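PDB 5CWW: nucleoporin NUP82, which probably serves as a structural component of the nuclear pore complex and a docking partner for nuclear transport factors, this chain being its N-terminal beta-propeller part. Local coordinates for residues B[391-396]-B[492-497]; B[498-503]-B[514-519]. All blocks are in the same frame, centred on the assembly; numbering follows the deposited sequence.

Contact 1 (B[391-396]-B[492-497])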
loop_
_atom_site.group_PDB
_atom_site.type_symbol
_atom_site.label_atom_id
_atom_site.label_comp_id
_atom_site.label_asym_id
_atom_site.label_seq_id
_atom_site.Cartn_x
_atom_site.Cartn_y
_atom_site.Cartn_z
ATOM N N ASP B 391 -2.954 7.842 3.383
ATOM C CA ASP B 391 -1.571 7.499 3.078
ATOM C C ASP B 391 -0.913 6.746 4.223
ATOM O O ASP B 391 -1.376 6.785 5.362
ATOM C CB ASP B 391 -0.758 8.755 2.762
ATOM C CG ASP B 391 0.404 8.479 1.819
ATOM O OD1 ASP B 391 0.728 7.295 1.589
ATOM O OD2 ASP B 391 1.006 9.450 1.316
ATOM N N ILE B 392 0.172 6.054 3.897
ATOM C CA ILE B 392 0.954 5.326 4.882
ATOM C C ILE B 392 2.431 5.512 4.565
ATOM O O ILE B 392 2.829 5.514 3.399
ATOM C CB ILE B 392 0.592 3.825 4.910
ATOM C CG1 ILE B 392 1.411 3.098 5.981
ATOM C CG2 ILE B 392 0.792 3.192 3.528
ATOM C CD1 ILE B 392 0.937 1.690 6.273
ATOM N N TYR B 393 3.235 5.687 5.608
ATOM C CA TYR B 393 4.669 5.896 5.458
ATOM C C TYR B 393 5.404 5.181 6.578
ATOM O O TYR B 393 5.185 5.467 7.754
ATOM C CB TYR B 393 5.001 7.387 5.462
ATOM C CG TYR B 393 6.482 7.685 5.478
ATOM C CD1 TYR B 393 7.263 7.475 4.351
ATOM C CD2 TYR B 393 7.095 8.185 6.619
ATOM C CE1 TYR B 393 8.618 7.749 4.362
ATOM C CE2 TYR B 393 8.447 8.463 6.638
ATOM C CZ TYR B 393 9.204 8.244 5.508
ATOM O OH TYR B 393 10.550 8.520 5.527
ATOM N N VAL B 394 6.261 4.237 6.205
ATOM C CA VAL B 394 6.917 3.374 7.175
ATOM C C VAL B 394 8.425 3.573 7.177
ATOM O O VAL B 394 9.083 3.454 6.147
ATOM C CB VAL B 394 6.611 1.894 6.900
ATOM C CG1 VAL B 394 7.249 1.004 7.968
ATOM C CG2 VAL B 394 5.107 1.672 6.859
ATOM N N ILE B 395 8.960 3.879 8.352
ATOM C CA ILE B 395 10.397 3.966 8.549
ATOM C C ILE B 395 10.864 2.645 9.139
ATOM O O ILE B 395 10.570 2.331 10.294
ATOM C CB ILE B 395 10.773 5.133 9.474
ATOM C CG1 ILE B 395 10.152 6.433 8.959
ATOM C CG2 ILE B 395 12.288 5.270 9.561
ATOM C CD1 ILE B 395 10.164 7.556 9.959
ATOM N N GLY B 396 11.581 1.865 8.339
ATOM C CA GLY B 396 12.002 0.543 8.758
ATOM C C GLY B 396 13.005 0.589 9.892
ATOM O O GLY B 396 13.781 1.538 10.013
ATOM N N PHE B 492 2.118 11.721 2.115
ATOM C CA PHE B 492 3.437 11.698 2.742
ATOM C C PHE B 492 4.529 11.890 1.690
ATOM O O PHE B 492 4.361 11.502 0.533
ATOM C CB PHE B 492 3.672 10.377 3.480
ATOM C CG PHE B 492 3.055 10.312 4.851
ATOM C CD1 PHE B 492 3.244 11.332 5.768
ATOM C CD2 PHE B 492 2.294 9.213 5.225
ATOM C CE1 PHE B 492 2.681 11.262 7.034
ATOM C CE2 PHE B 492 1.731 9.137 6.488
ATOM C CZ PHE B 492 1.926 10.164 7.394
ATOM N N SER B 493 5.639 12.493 2.102
ATOM C CA SER B 493 6.843 12.563 1.278
ATOM C C SER B 493 8.066 12.381 2.164
ATOM O O SER B 493 8.124 12.938 3.257
ATOM C CB SER B 493 6.932 13.898 0.541
ATOM O OG SER B 493 5.782 14.132 -0.245
ATOM N N GLU B 494 9.047 11.620 1.691
ATOM C CA GLU B 494 10.254 11.385 2.474
ATOM C C GLU B 494 11.194 12.583 2.389
ATOM O O GLU B 494 11.213 13.302 1.391
ATOM C CB GLU B 494 10.971 10.115 2.005
ATOM C CG GLU B 494 12.218 9.784 2.826
ATOM C CD GLU B 494 12.837 8.447 2.460
ATOM O OE1 GLU B 494 12.285 7.746 1.583
ATOM O OE2 GLU B 494 13.881 8.099 3.055
ATOM N N ASP B 495 11.968 12.791 3.450
ATOM C CA ASP B 495 12.996 13.826 3.471
ATOM C C ASP B 495 14.323 13.250 2.992
ATOM O O ASP B 495 14.727 12.166 3.411
ATOM C CB ASP B 495 13.145 14.409 4.875
ATOM C CG ASP B 495 14.205 15.491 4.947
ATOM O OD1 ASP B 495 15.388 15.151 5.157
ATOM O OD2 ASP B 495 13.852 16.679 4.798
ATOM N N ALA B 496 14.994 13.983 2.111
ATOM C CA ALA B 496 16.227 13.515 1.486
ATOM C C ALA B 496 17.388 13.345 2.466
ATOM O O ALA B 496 18.303 12.564 2.207
ATOM C CB ALA B 496 16.631 14.472 0.377
ATOM N N THR B 497 17.358 14.070 3.581
ATOM C CA THR B 497 18.496 14.093 4.503
ATOM C C THR B 497 18.355 13.106 5.660
ATOM O O THR B 497 19.353 12.692 6.249
ATOM C CB THR B 497 18.716 15.502 5.096
ATOM O OG1 THR B 497 17.689 15.795 6.053
ATOM C CG2 THR B 497 18.710 16.559 3.997
#
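D391 and Y393 each hold CG anti to the backbone N (chi1 173° for Y393), and this swings carboxylate and phenol ring across to strand 491-494. The ring of F492 comes to meet them, with CG beside its own backbone N. D391 OD2 takes the backbone N-H of F492 at 2.7 Å in an almost straight bond. The donor approaches on the anti side, about 31° out of the carboxylate plane. D391 OD1 accepts from I392 N, 2.7 Å away, so both oxygens are held and the rotation of the carboxylate is fixed. R47, from outside the two segments, reaches the same cluster. It forms a salt bridge with D391 OD2 and a hydrogen bond with F492 O, which is likely to offset the charge of the buried carboxylate.

Beyond this polar end the contact is greasy. Y393 CB lies 3.3 Å from F492 CD2, a close fit. The two rings meet obliquely, with centroids 5.9 Å apart. At the far end the side chains of Y393 and E494 cross at about a right angle. Y393 OH lies 3.4 Å from E494 CG, so it meets the aliphatic part of the glutamate. The hydroxyl is hydrogen-bonded to P499 O. F502 adds a third ring against both Y393 and F492.

The two strands belong to successive sheets of the beta-propeller. Each is an outermost strand of its own sheet. They run roughly parallel, 28° apart, too far from each other to pair as neighbours in one sheet. This is consistent with the innermost strands of adjacent blades, side by side near the propeller axis. Strand 427-432 pairs with strand 389-395 and touches F492. Strands 254-258 and 272-276 of the preceding blade pack on I392 and V394.

Contact 2 (B[498-503]-B[514-519])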
loop_
_atom_site.group_PDB
_atom_site.type_symbol
_atom_site.label_atom_id
_atom_site.label_comp_id
_atom_site.label_asym_id
_atom_site.label_seq_id
_atom_site.Cartn_x
_atom_site.Cartn_y
_atom_site.Cartn_z
ATOM N N SER B 498 17.123 12.734 5.989
ATOM C CA SER B 498 16.879 11.806 7.091
ATOM C C SER B 498 15.573 11.034 6.913
ATOM O O SER B 498 14.556 11.622 6.552
ATOM C CB SER B 498 16.844 12.558 8.419
ATOM O OG SER B 498 16.379 11.716 9.457
ATOM N N PRO B 499 15.588 9.714 7.175
ATOM C CA PRO B 499 14.329 8.965 7.075
ATOM C C PRO B 499 13.337 9.357 8.167
ATOM O O PRO B 499 12.131 9.154 8.007
ATOM C CB PRO B 499 14.762 7.502 7.249
ATOM C CG PRO B 499 16.255 7.497 7.175
ATOM C CD PRO B 499 16.705 8.852 7.592
ATOM N N TYR B 500 13.848 9.913 9.263
ATOM C CA TYR B 500 13.024 10.207 10.429
ATOM C C TYR B 500 12.397 11.590 10.343
ATOM O O TYR B 500 11.738 12.040 11.278
ATOM C CB TYR B 500 13.856 10.061 11.704
ATOM C CG TYR B 500 14.279 8.630 11.928
ATOM C CD1 TYR B 500 13.380 7.691 12.418
ATOM C CD2 TYR B 500 15.562 8.207 11.617
ATOM C CE1 TYR B 500 13.753 6.374 12.607
ATOM C CE2 TYR B 500 15.946 6.893 11.804
ATOM C CZ TYR B 500 15.037 5.980 12.298
ATOM O OH TYR B 500 15.413 4.670 12.484
ATOM N N SER B 501 12.603 12.257 9.213
ATOM C CA SER B 501 11.846 13.453 8.876
ATOM C C SER B 501 11.042 13.181 7.613
ATOM O O SER B 501 11.441 12.368 6.783
ATOM C CB SER B 501 12.776 14.652 8.680
ATOM O OG SER B 501 13.392 15.022 9.901
ATOM N N PHE B 502 9.908 13.855 7.471
ATOM C CA PHE B 502 9.061 13.673 6.297
ATOM C C PHE B 502 8.055 14.813 6.190
ATOM O O PHE B 502 7.931 15.630 7.107
ATOM C CB PHE B 502 8.336 12.321 6.348
ATOM C CG PHE B 502 7.619 12.060 7.643
ATOM C CD1 PHE B 502 8.293 11.526 8.729
ATOM C CD2 PHE B 502 6.266 12.335 7.768
ATOM C CE1 PHE B 502 7.634 11.281 9.920
ATOM C CE2 PHE B 502 5.602 12.091 8.954
ATOM C CZ PHE B 502 6.288 11.564 10.033
ATOM N N TYR B 503 7.348 14.865 5.064
ATOM C CA TYR B 503 6.422 15.956 4.787
ATOM C C TYR B 503 4.992 15.476 4.581
ATOM O O TYR B 503 4.756 14.335 4.198
ATOM C CB TYR B 503 6.884 16.731 3.556
ATOM C CG TYR B 503 8.294 17.232 3.689
ATOM C CD1 TYR B 503 8.558 18.438 4.317
ATOM C CD2 TYR B 503 9.363 16.501 3.190
ATOM C CE1 TYR B 503 9.845 18.900 4.452
ATOM C CE2 TYR B 503 10.661 16.961 3.318
ATOM C CZ TYR B 503 10.894 18.164 3.950
ATOM O OH TYR B 503 12.179 18.636 4.087
ATOM N N SER B 514 9.312 15.833 12.053
ATOM C CA SER B 514 10.512 15.083 12.406
ATOM C C SER B 514 10.369 14.330 13.722
ATOM O O SER B 514 9.827 14.857 14.694
ATOM C CB SER B 514 11.716 16.006 12.496
ATOM O OG SER B 514 12.822 15.289 13.011
ATOM N N LEU B 515 10.880 13.103 13.740
ATOM C CA LEU B 515 10.817 12.247 14.920
ATOM C C LEU B 515 12.136 12.239 15.687
ATOM O O LEU B 515 12.260 11.558 16.704
ATOM C CB LEU B 515 10.444 10.821 14.513
ATOM C CG LEU B 515 9.244 10.718 13.571
ATOM C CD1 LEU B 515 8.907 9.261 13.284
ATOM C CD2 LEU B 515 8.038 11.449 14.140
ATOM N N THR B 516 13.115 12.992 15.197
ATOM C CA THR B 516 14.373 13.172 15.916
ATOM C C THR B 516 14.286 14.426 16.777
ATOM O O THR B 516 13.545 15.349 16.446
ATOM C CB THR B 516 15.572 13.297 14.958
ATOM O OG1 THR B 516 15.441 14.490 14.174
ATOM C CG2 THR B 516 15.656 12.089 14.036
ATOM N N PRO B 517 15.044 14.471 17.888
ATOM C CA PRO B 517 15.947 13.425 18.379
ATOM C C PRO B 517 15.240 12.355 19.210
ATOM O O PRO B 517 15.909 11.493 19.780
ATOM C CB PRO B 517 16.942 14.207 19.238
ATOM C CG PRO B 517 16.147 15.338 19.769
ATOM C CD PRO B 517 15.169 15.708 18.681
ATOM N N TRP B 518 13.913 12.411 19.278
ATOM C CA TRP B 518 13.162 11.516 20.154
ATOM C C TRP B 518 13.417 10.037 19.868
ATOM O O TRP B 518 13.488 9.232 20.798
ATOM C CB TRP B 518 11.664 11.796 20.044
ATOM C CG TRP B 518 10.845 10.718 20.667
ATOM C CD1 TRP B 518 10.521 10.588 21.984
ATOM C CD2 TRP B 518 10.256 9.598 19.994
ATOM N NE1 TRP B 518 9.764 9.456 22.174
ATOM C CE2 TRP B 518 9.590 8.831 20.967
ATOM C CE3 TRP B 518 10.230 9.172 18.664
ATOM C CZ2 TRP B 518 8.900 7.662 20.651
ATOM C CZ3 TRP B 518 9.544 8.013 18.352
ATOM C CH2 TRP B 518 8.889 7.272 19.340
ATOM N N VAL B 519 13.548 9.674 18.595
ATOM C CA VAL B 519 13.783 8.279 18.231
ATOM C C VAL B 519 15.169 7.833 18.685
ATOM O O VAL B 519 15.377 6.670 19.030
ATOM C CB VAL B 519 13.648 8.037 16.706
ATOM C CG1 VAL B 519 12.207 8.199 16.265
ATOM C CG2 VAL B 519 14.569 8.959 15.914
#
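The Y500 ring carries V519 CG2 over one face, a CH-pi contact with the methyl 4.2 Å from the ring centroid and offset toward the rim. L515 approaches the F502 ring at its edge, where its CG is 4.0 Å from F502 CE1. T516 CG2 meets Y500 at the root of its ring, 3.6 Å from CB. Y500 OH is hydrogen-bonded to the backbone N of L423.

The backbones are joined as the end of a beta hairpin. S501 and S514 form an antiparallel non-hydrogen-bonded pair. L515 N donates to Y500 O at 2.8 Å, nearly straight. S514 OG makes a weak bond to S501 OG, 3.2 Å away, which is also hydrogen-bonded to Y512 OH. S514 OG accepts from T516 N, an ST turn, and from T516 OG1. With an alanine at S514, both T516 donors lose this acceptor and the weak bond to S501 goes, so the turn before the helix would probably be freer to shift.

The chemistry is thus divided. Hydroxyls and one strong backbone bond fix the chain's exit from strand 509-514. V519 sets the start of helix 518-526 on Y500, while L515 packs on F502 and T516 on Y500.

Overall arrangement
From the N terminus, strand 389-395 comes first. Contact 1 then closes a long excursion of 95 residues, which builds most of the rest of its five-stranded sheet before strand 491-494 opens the next blade. Contact 2 follows in series and closes the short hairpin of strands 501-506 and 509-514, so the two loops neither nest nor cross. Their centres are about 9 Å apart. They are bridged directly: S493 pairs with Y503 through the backbone, because strands 491-494 and 501-506 are neighbours in one sheet. Contact 1 therefore ties two successive blades, and contact 2 ties the second of them to helix 518-526.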